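Local coordinates for putative hyaluronoglucosaminidase (Clostridium perfringens, PDB 6PWI), which probably acts as a secreted hexosaminidase that removes N-acetylhexosamine residues from glycans, this chain holding the family 84 catalytic domain with flanking domains of a longer wall-anchored protein, at residues W253-F258 / F293-D298; S511-S516 / A569-N574; S42-N47 / L170-S175. One frame throughout, in Å; residues are numbered along the deposited sequence.

Contact 1: residues W253-F258 / F293-D298; sequences WTIHPF and FGVLAD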
# COMPACT_ATOMS: atom_id res chain seq x y z
N TRP A 253 -0.61 11.20 13.11
CA TRP A 253 -1.55 10.95 14.19
C TRP A 253 -2.86 11.65 13.86
O TRP A 253 -2.84 12.67 13.18
CB TRP A 253 -0.96 11.40 15.53
CG TRP A 253 -1.76 10.92 16.70
CD1 TRP A 253 -1.78 9.66 17.23
CD2 TRP A 253 -2.70 11.69 17.48
NE1 TRP A 253 -2.66 9.59 18.28
CE2 TRP A 253 -3.24 10.82 18.46
CE3 TRP A 253 -3.13 13.02 17.45
CZ2 TRP A 253 -4.18 11.25 19.39
CZ3 TRP A 253 -4.06 13.45 18.38
CH2 TRP A 253 -4.57 12.57 19.34
N THR A 254 -3.99 11.09 14.32
CA THR A 254 -5.31 11.65 13.99
C THR A 254 -6.18 11.77 15.24
O THR A 254 -5.92 11.11 16.25
CB THR A 254 -6.04 10.81 12.94
OG1 THR A 254 -6.19 9.47 13.41
CG2 THR A 254 -5.35 10.82 11.59
N ILE A 255 -7.24 12.58 15.14
CA ILE A 255 -8.14 12.87 16.25
C ILE A 255 -9.57 13.03 15.75
O ILE A 255 -9.79 13.53 14.65
CB ILE A 255 -7.65 14.12 17.03
CG1 ILE A 255 -8.47 14.37 18.29
CG2 ILE A 255 -7.58 15.35 16.13
CD1 ILE A 255 -7.78 15.29 19.28
N HIS A 256 -10.55 12.59 16.57
CA HIS A 256 -11.97 12.81 16.34
C HIS A 256 -12.52 13.78 17.38
O HIS A 256 -13.06 13.34 18.39
CB HIS A 256 -12.75 11.50 16.49
CG HIS A 256 -12.47 10.50 15.42
ND1 HIS A 256 -13.35 10.27 14.38
CD2 HIS A 256 -11.41 9.69 15.20
CE1 HIS A 256 -12.85 9.35 13.58
NE2 HIS A 256 -11.65 8.98 14.06
N PRO A 257 -12.39 15.11 17.21
CA PRO A 257 -12.88 16.05 18.22
C PRO A 257 -14.31 16.57 18.12
O PRO A 257 -14.67 17.49 18.84
CB PRO A 257 -11.92 17.22 18.01
CG PRO A 257 -11.69 17.23 16.52
CD PRO A 257 -11.69 15.78 16.10
N PHE A 258 -15.15 15.98 17.26
CA PHE A 258 -16.46 16.55 17.03
C PHE A 258 -17.56 15.56 17.41
O PHE A 258 -18.67 15.65 16.89
CB PHE A 258 -16.64 17.02 15.59
CG PHE A 258 -15.60 17.99 15.08
CD1 PHE A 258 -15.57 19.29 15.54
CD2 PHE A 258 -14.67 17.59 14.13
CE1 PHE A 258 -14.62 20.19 15.08
CE2 PHE A 258 -13.72 18.49 13.67
CZ PHE A 258 -13.69 19.78 14.14
N PHE A 293 -0.57 15.72 11.25
CA PHE A 293 -1.77 15.40 12.00
C PHE A 293 -2.99 15.35 11.07
O PHE A 293 -3.05 16.08 10.08
CB PHE A 293 -1.98 16.43 13.11
CG PHE A 293 -0.89 16.43 14.16
CD1 PHE A 293 -0.95 15.56 15.24
CD2 PHE A 293 0.19 17.29 14.06
CE1 PHE A 293 0.05 15.55 16.20
CE2 PHE A 293 1.20 17.27 15.02
CZ PHE A 293 1.12 16.41 16.09
N GLY A 294 -3.95 14.48 11.41
CA GLY A 294 -5.24 14.41 10.74
C GLY A 294 -6.37 14.73 11.70
O GLY A 294 -6.31 14.39 12.88
N VAL A 295 -7.41 15.41 11.19
CA VAL A 295 -8.61 15.70 11.95
C VAL A 295 -9.79 15.02 11.26
O VAL A 295 -10.05 15.27 10.09
CB VAL A 295 -8.84 17.22 12.08
CG1 VAL A 295 -10.19 17.55 12.70
CG2 VAL A 295 -7.73 17.88 12.88
N LEU A 296 -10.49 14.14 11.98
CA LEU A 296 -11.49 13.30 11.35
C LEU A 296 -12.88 13.73 11.79
O LEU A 296 -13.18 13.75 12.98
CB LEU A 296 -11.22 11.83 11.71
CG LEU A 296 -9.79 11.35 11.48
CD1 LEU A 296 -9.67 9.85 11.74
CD2 LEU A 296 -9.31 11.68 10.07
N ALA A 297 -13.74 14.03 10.80
CA ALA A 297 -15.06 14.58 11.05
C ALA A 297 -16.15 13.70 10.46
O ALA A 297 -17.30 14.13 10.36
CB ALA A 297 -15.13 15.99 10.52
N ASP A 298 -15.80 12.47 10.07
CA ASP A 298 -16.75 11.55 9.46
C ASP A 298 -17.91 11.28 10.42
O ASP A 298 -19.00 10.90 9.99
CB ASP A 298 -16.08 10.24 9.03
CG ASP A 298 -15.19 9.65 10.10
OD1 ASP A 298 -14.14 10.26 10.40
OD2 ASP A 298 -15.54 8.58 10.64
O HOH W 1 -15.28 13.88 15.08
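The carbonyl oxygen of Trp253 is approached by two groups of the neighbouring strand: Gly294 N donates to Trp253 O at 2.8 Å, in the carbonyl plane, while the CA-H of Phe293 makes a weaker contact with the same oxygen. Two further bonds continue the parallel pairing. Ile255 N reaches Gly294 O at 3.0 Å, rather bent at 135°, and Leu296 N donates to Ile255 O at 2.8 Å in a straighter bond of 166°. On the face of Thr254, its CG2 methyl rests over CA of Gly294, 3.7 Å away, and Thr254 OG1 is bonded to Phe213 O on the preceding side of the barrel. On the face of Trp253 and Ile255, which turns to helix 268-286, the edges of the Trp253 and Phe293 rings meet, and Ile255 CG2 lies side by side with Val295 CG2.

At the C-terminal ends of the strands, Leu296 sets its CB over one face of the His256 imidazole, 3.7 Å from CB to the ring centroid. With CG of His256 beside the backbone N (chi1 -69°), that ring spans toward the other segment, and its ND1 bonds to OD1 of Asp299, the predicted proton donor. Phe258 lays its CE2 3.8 Å from Val295 CG1, and a water joins Phe258 N to Leu296 O. This is the classical beta-alpha-beta crossover of a (beta/alpha)8 barrel, third strand to fourth, with the active-site loops at the strands' C-terminal ends.

Contact 2: residues S511-S516 / A569-N574; sequences SVLDYS and AFEKGN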
# COMPACT_ATOMS: atom_id res chain seq x y z
N SER A 511 -15.13 -35.68 -25.24
CA SER A 511 -14.07 -36.32 -24.48
C SER A 511 -13.39 -35.29 -23.58
O SER A 511 -13.17 -34.15 -23.99
CB SER A 511 -13.09 -36.99 -25.40
OG SER A 511 -12.27 -37.89 -24.66
N VAL A 512 -13.07 -35.69 -22.34
CA VAL A 512 -12.36 -34.82 -21.42
C VAL A 512 -10.98 -35.41 -21.09
O VAL A 512 -10.26 -34.86 -20.27
CB VAL A 512 -13.16 -34.52 -20.14
CG1 VAL A 512 -14.56 -34.00 -20.43
CG2 VAL A 512 -13.22 -35.72 -19.21
N LEU A 513 -10.62 -36.52 -21.75
CA LEU A 513 -9.40 -37.24 -21.41
C LEU A 513 -8.16 -36.35 -21.59
O LEU A 513 -7.29 -36.29 -20.72
CB LEU A 513 -9.30 -38.52 -22.24
CG LEU A 513 -10.29 -39.63 -21.89
CD1 LEU A 513 -9.92 -40.93 -22.59
CD2 LEU A 513 -10.38 -39.86 -20.38
N ASP A 514 -8.09 -35.63 -22.72
CA ASP A 514 -6.90 -34.86 -23.04
C ASP A 514 -6.88 -33.54 -22.28
O ASP A 514 -5.84 -33.11 -21.77
CB ASP A 514 -6.79 -34.63 -24.54
CG ASP A 514 -6.16 -35.83 -25.23
OD1 ASP A 514 -4.96 -36.11 -24.95
OD2 ASP A 514 -6.88 -36.49 -26.01
N TYR A 515 -8.03 -32.88 -22.22
CA TYR A 515 -8.05 -31.57 -21.60
C TYR A 515 -7.81 -31.72 -20.10
O TYR A 515 -7.26 -30.81 -19.47
CB TYR A 515 -9.29 -30.78 -22.02
CG TYR A 515 -9.11 -29.29 -21.86
CD1 TYR A 515 -8.18 -28.60 -22.63
CD2 TYR A 515 -9.84 -28.58 -20.92
CE1 TYR A 515 -8.01 -27.24 -22.49
CE2 TYR A 515 -9.67 -27.22 -20.77
CZ TYR A 515 -8.75 -26.54 -21.55
OH TYR A 515 -8.58 -25.20 -21.40
N SER A 516 -8.17 -32.88 -19.54
CA SER A 516 -8.06 -33.09 -18.11
C SER A 516 -6.61 -32.96 -17.66
O SER A 516 -6.34 -32.49 -16.56
CB SER A 516 -8.67 -34.39 -17.67
OG SER A 516 -7.79 -35.47 -17.90
N ALA A 569 -12.50 -41.11 -14.73
CA ALA A 569 -12.80 -42.50 -14.46
C ALA A 569 -14.14 -42.90 -15.08
O ALA A 569 -14.29 -44.00 -15.61
CB ALA A 569 -12.79 -42.76 -12.97
N PHE A 570 -15.10 -41.97 -15.04
CA PHE A 570 -16.43 -42.23 -15.57
C PHE A 570 -16.38 -42.41 -17.09
O PHE A 570 -17.09 -43.25 -17.63
CB PHE A 570 -17.39 -41.10 -15.20
CG PHE A 570 -18.82 -41.39 -15.58
CD1 PHE A 570 -19.68 -41.99 -14.66
CD2 PHE A 570 -19.30 -41.09 -16.84
CE1 PHE A 570 -21.00 -42.26 -15.01
CE2 PHE A 570 -20.61 -41.36 -17.18
CZ PHE A 570 -21.46 -41.94 -16.27
N GLU A 571 -15.57 -41.60 -17.77
CA GLU A 571 -15.52 -41.70 -19.22
C GLU A 571 -14.88 -43.04 -19.61
O GLU A 571 -15.35 -43.71 -20.52
CB GLU A 571 -14.80 -40.49 -19.81
CG GLU A 571 -14.86 -40.42 -21.33
CD GLU A 571 -14.17 -39.22 -21.94
OE1 GLU A 571 -14.46 -38.07 -21.50
OE2 GLU A 571 -13.35 -39.42 -22.86
N LYS A 572 -13.84 -43.43 -18.86
CA LYS A 572 -13.08 -44.64 -19.11
C LYS A 572 -13.89 -45.87 -18.72
O LYS A 572 -13.52 -46.99 -19.08
CB LYS A 572 -11.78 -44.61 -18.30
CG LYS A 572 -10.72 -43.64 -18.78
CD LYS A 572 -9.55 -43.58 -17.83
CE LYS A 572 -8.27 -43.14 -18.49
NZ LYS A 572 -7.19 -43.00 -17.49
N GLY A 573 -14.97 -45.67 -17.96
CA GLY A 573 -15.88 -46.74 -17.59
C GLY A 573 -15.51 -47.45 -16.29
O GLY A 573 -16.04 -48.52 -16.01
N ASN A 574 -14.61 -46.85 -15.48
CA ASN A 574 -14.28 -47.40 -14.18
C ASN A 574 -15.19 -46.77 -13.12
O ASN A 574 -14.81 -45.81 -12.46
CB ASN A 574 -12.79 -47.29 -13.84
CG ASN A 574 -11.89 -47.61 -15.02
OD1 ASN A 574 -12.21 -48.46 -15.84
ND2 ASN A 574 -10.76 -46.92 -15.13
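The backbones keep well apart, Ser511 CA and Glu571 CA lying 7.7 Å from each other where the entry to helix 513-536 passes the last turn of helix 540-572, and one long side chain bridges the interval. Glu571 leaves its helix with CG anti to the backbone N (chi1 -173°) and runs on extended to CD, which carries the carboxylate across to the other segment. There each carboxylate oxygen takes one bond. Ser511 OG donates to Glu571 OE2 at 2.6 Å, and Val512 N donates to Glu571 OE1 at 2.9 Å, each on the syn lone pair. Two bonds from successive residues fix the rotation of the carboxylate, and the nearby start of helix 513-536 may favour its negative charge.

Hydrocarbon flanks the carboxylate: Val512 CG2 lies 3.5 Å from Glu571 OE1, while the branched end of Leu513 covers Glu571 OE2 and reaches on with its CD2 to Lys572 CG at 4.1 Å. Behind them, Val512 packs on Phe502 of helix 496-507, while the Ser511 carbonyl is held by Arg505 of that helix. The other helix ends in a Schellman motif, with Gly573 at positive phi as its C-prime residue and Asn574 N bonded to Ala569 O at 2.9 Å; the contact thus joins a helix start to a helix end, as at the open end of a helical hairpin.

Contact 3: residues S42-N47 / L170-S175; sequences SIKYDN and LIEDYS
Ser42, Lys44 and Glu172 have the most surface buried here; a water joins Ser42 to Glu172, and Lys44 pairs with the same glutamate. Ser42 OG donates to that water at 2.7 Å, and the water in turn donates to Glu172 OE1, also at 2.7 Å, and to Leu170 O. The same Glu172 OE1 forms a rather long salt bridge with Lys44 NZ at 3.5 Å; the extended lysine chain brings NZ to the carboxylate, with Lys44 CD 4.0 Å from Glu172 OE1. One oxygen therefore collects a charge partner and a water on the face that Lys44 shares with Leu170.

Backbone bonds hold these residues in antiparallel register. Glu172 N reaches Ser42 O at 2.8 Å, and Lys44 and Leu170 form a hydrogen-bonded pair with bonds both ways, Leu170 N to Lys44 O at 2.8 Å being in the carbonyl plane. On the opposite face Ile43 and Ile171, a non-hydrogen-bonded pair, lie side by side with their CG1 atoms 3.7 Å apart.

Strand 165-175 pairs with strand 43-46 here, with strand 48-51 as well, and with strand 127-133, which bonds Ile171 through Val130. Farther along, Asp173 ties the sheet to Trp444.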
# COMPACT_ATOMS: atom_id res chain seq x y z
N SER A 42 11.55 9.06 -15.47
CA SER A 42 12.52 9.06 -16.55
C SER A 42 13.84 8.44 -16.10
O SER A 42 14.43 8.89 -15.12
CB SER A 42 12.73 10.46 -17.08
OG SER A 42 13.70 10.45 -18.11
N ILE A 43 14.28 7.41 -16.83
CA ILE A 43 15.58 6.80 -16.60
C ILE A 43 16.30 6.65 -17.94
O ILE A 43 15.71 6.25 -18.95
CB ILE A 43 15.48 5.49 -15.80
CG1 ILE A 43 16.86 4.97 -15.40
CG2 ILE A 43 14.68 4.43 -16.56
CD1 ILE A 43 16.85 3.81 -14.43
N LYS A 44 17.60 6.99 -17.94
CA LYS A 44 18.42 6.96 -19.14
C LYS A 44 19.70 6.20 -18.85
O LYS A 44 20.30 6.37 -17.79
CB LYS A 44 18.71 8.39 -19.62
CG LYS A 44 17.55 9.06 -20.32
CD LYS A 44 17.64 10.56 -20.35
CE LYS A 44 16.49 11.18 -21.12
NZ LYS A 44 16.42 12.64 -20.88
N TYR A 45 20.09 5.35 -19.81
CA TYR A 45 21.31 4.58 -19.73
C TYR A 45 22.24 5.02 -20.86
O TYR A 45 21.79 5.47 -21.91
CB TYR A 45 20.99 3.09 -19.85
CG TYR A 45 20.22 2.52 -18.69
CD1 TYR A 45 20.87 1.89 -17.64
CD2 TYR A 45 18.83 2.60 -18.63
CE1 TYR A 45 20.17 1.36 -16.56
CE2 TYR A 45 18.12 2.08 -17.55
CZ TYR A 45 18.79 1.45 -16.52
OH TYR A 45 18.11 0.92 -15.46
N ASP A 46 23.56 4.90 -20.64
CA ASP A 46 24.50 4.95 -21.74
C ASP A 46 25.33 3.67 -21.74
O ASP A 46 25.14 2.81 -20.88
CB ASP A 46 25.28 6.27 -21.77
CG ASP A 46 26.13 6.50 -20.54
OD1 ASP A 46 26.78 5.54 -20.09
OD2 ASP A 46 26.13 7.64 -20.04
N ASN A 47 26.24 3.54 -22.71
CA ASN A 47 26.92 2.29 -22.97
C ASN A 47 27.82 1.90 -21.79
O ASN A 47 27.86 0.73 -21.42
CB ASN A 47 27.63 2.28 -24.32
N LEU A 170 21.11 7.95 -15.60
CA LEU A 170 20.58 9.20 -15.07
C LEU A 170 19.07 9.05 -14.87
O LEU A 170 18.32 8.92 -15.83
CB LEU A 170 20.92 10.33 -16.04
CG LEU A 170 20.39 11.71 -15.67
CD1 LEU A 170 21.25 12.37 -14.60
CD2 LEU A 170 20.32 12.61 -16.90
N ILE A 171 18.65 9.06 -13.60
CA ILE A 171 17.24 9.05 -13.24
C ILE A 171 16.81 10.50 -13.00
O ILE A 171 17.44 11.20 -12.22
CB ILE A 171 16.98 8.18 -11.99
CG1 ILE A 171 17.40 6.73 -12.18
CG2 ILE A 171 15.52 8.28 -11.55
CD1 ILE A 171 17.39 5.92 -10.90
N GLU A 172 15.74 10.93 -13.68
CA GLU A 172 15.12 12.20 -13.37
C GLU A 172 13.70 11.93 -12.89
O GLU A 172 12.79 11.73 -13.70
CB GLU A 172 15.14 13.13 -14.59
CG GLU A 172 16.54 13.50 -15.06
CD GLU A 172 16.61 14.02 -16.49
OE1 GLU A 172 16.89 13.21 -17.42
OE2 GLU A 172 16.39 15.25 -16.68
N ASP A 173 13.51 11.91 -11.56
CA ASP A 173 12.31 11.33 -10.99
C ASP A 173 11.52 12.37 -10.20
O ASP A 173 12.06 13.37 -9.72
CB ASP A 173 12.64 10.10 -10.15
CG ASP A 173 11.56 9.03 -10.18
OD1 ASP A 173 10.46 9.30 -10.74
OD2 ASP A 173 11.81 7.93 -9.66
N TYR A 174 10.21 12.11 -10.09
CA TYR A 174 9.32 12.91 -9.27
C TYR A 174 8.01 12.14 -9.06
O TYR A 174 7.77 11.13 -9.71
CB TYR A 174 9.06 14.27 -9.92
CG TYR A 174 8.33 14.20 -11.23
CD1 TYR A 174 6.94 14.14 -11.28
CD2 TYR A 174 9.03 14.21 -12.43
CE1 TYR A 174 6.27 14.08 -12.49
CE2 TYR A 174 8.37 14.16 -13.65
CZ TYR A 174 6.99 14.09 -13.68
OH TYR A 174 6.35 14.04 -14.88
N SER A 175 7.18 12.65 -8.15
CA SER A 175 5.92 12.01 -7.82
C SER A 175 4.76 12.79 -8.43
O SER A 175 4.75 14.02 -8.39
CB SER A 175 5.74 11.89 -6.34
OG SER A 175 4.51 11.23 -6.04
O HOH W 2 16.22 10.66 -17.09

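From the N terminus, contact 3 comes first: it brings strand 165-175 back to strand 43-46 and so closes a long loop that holds much of the mixed sheet of the N-terminal domain. Contact 1 follows, closing a far shorter loop around one helix inside the catalytic barrel. Contact 2 comes last, closing the loop formed by helices 513-536 and 540-572 by joining the start of the first to the end of the second. The three loops are in series, none nested in or crossing another, so each secures its own part of the fold. Contacts 1 and 3 have centres about 40 Å apart, whereas contact 2 lies about 63 Å from contact 1, centre to centre.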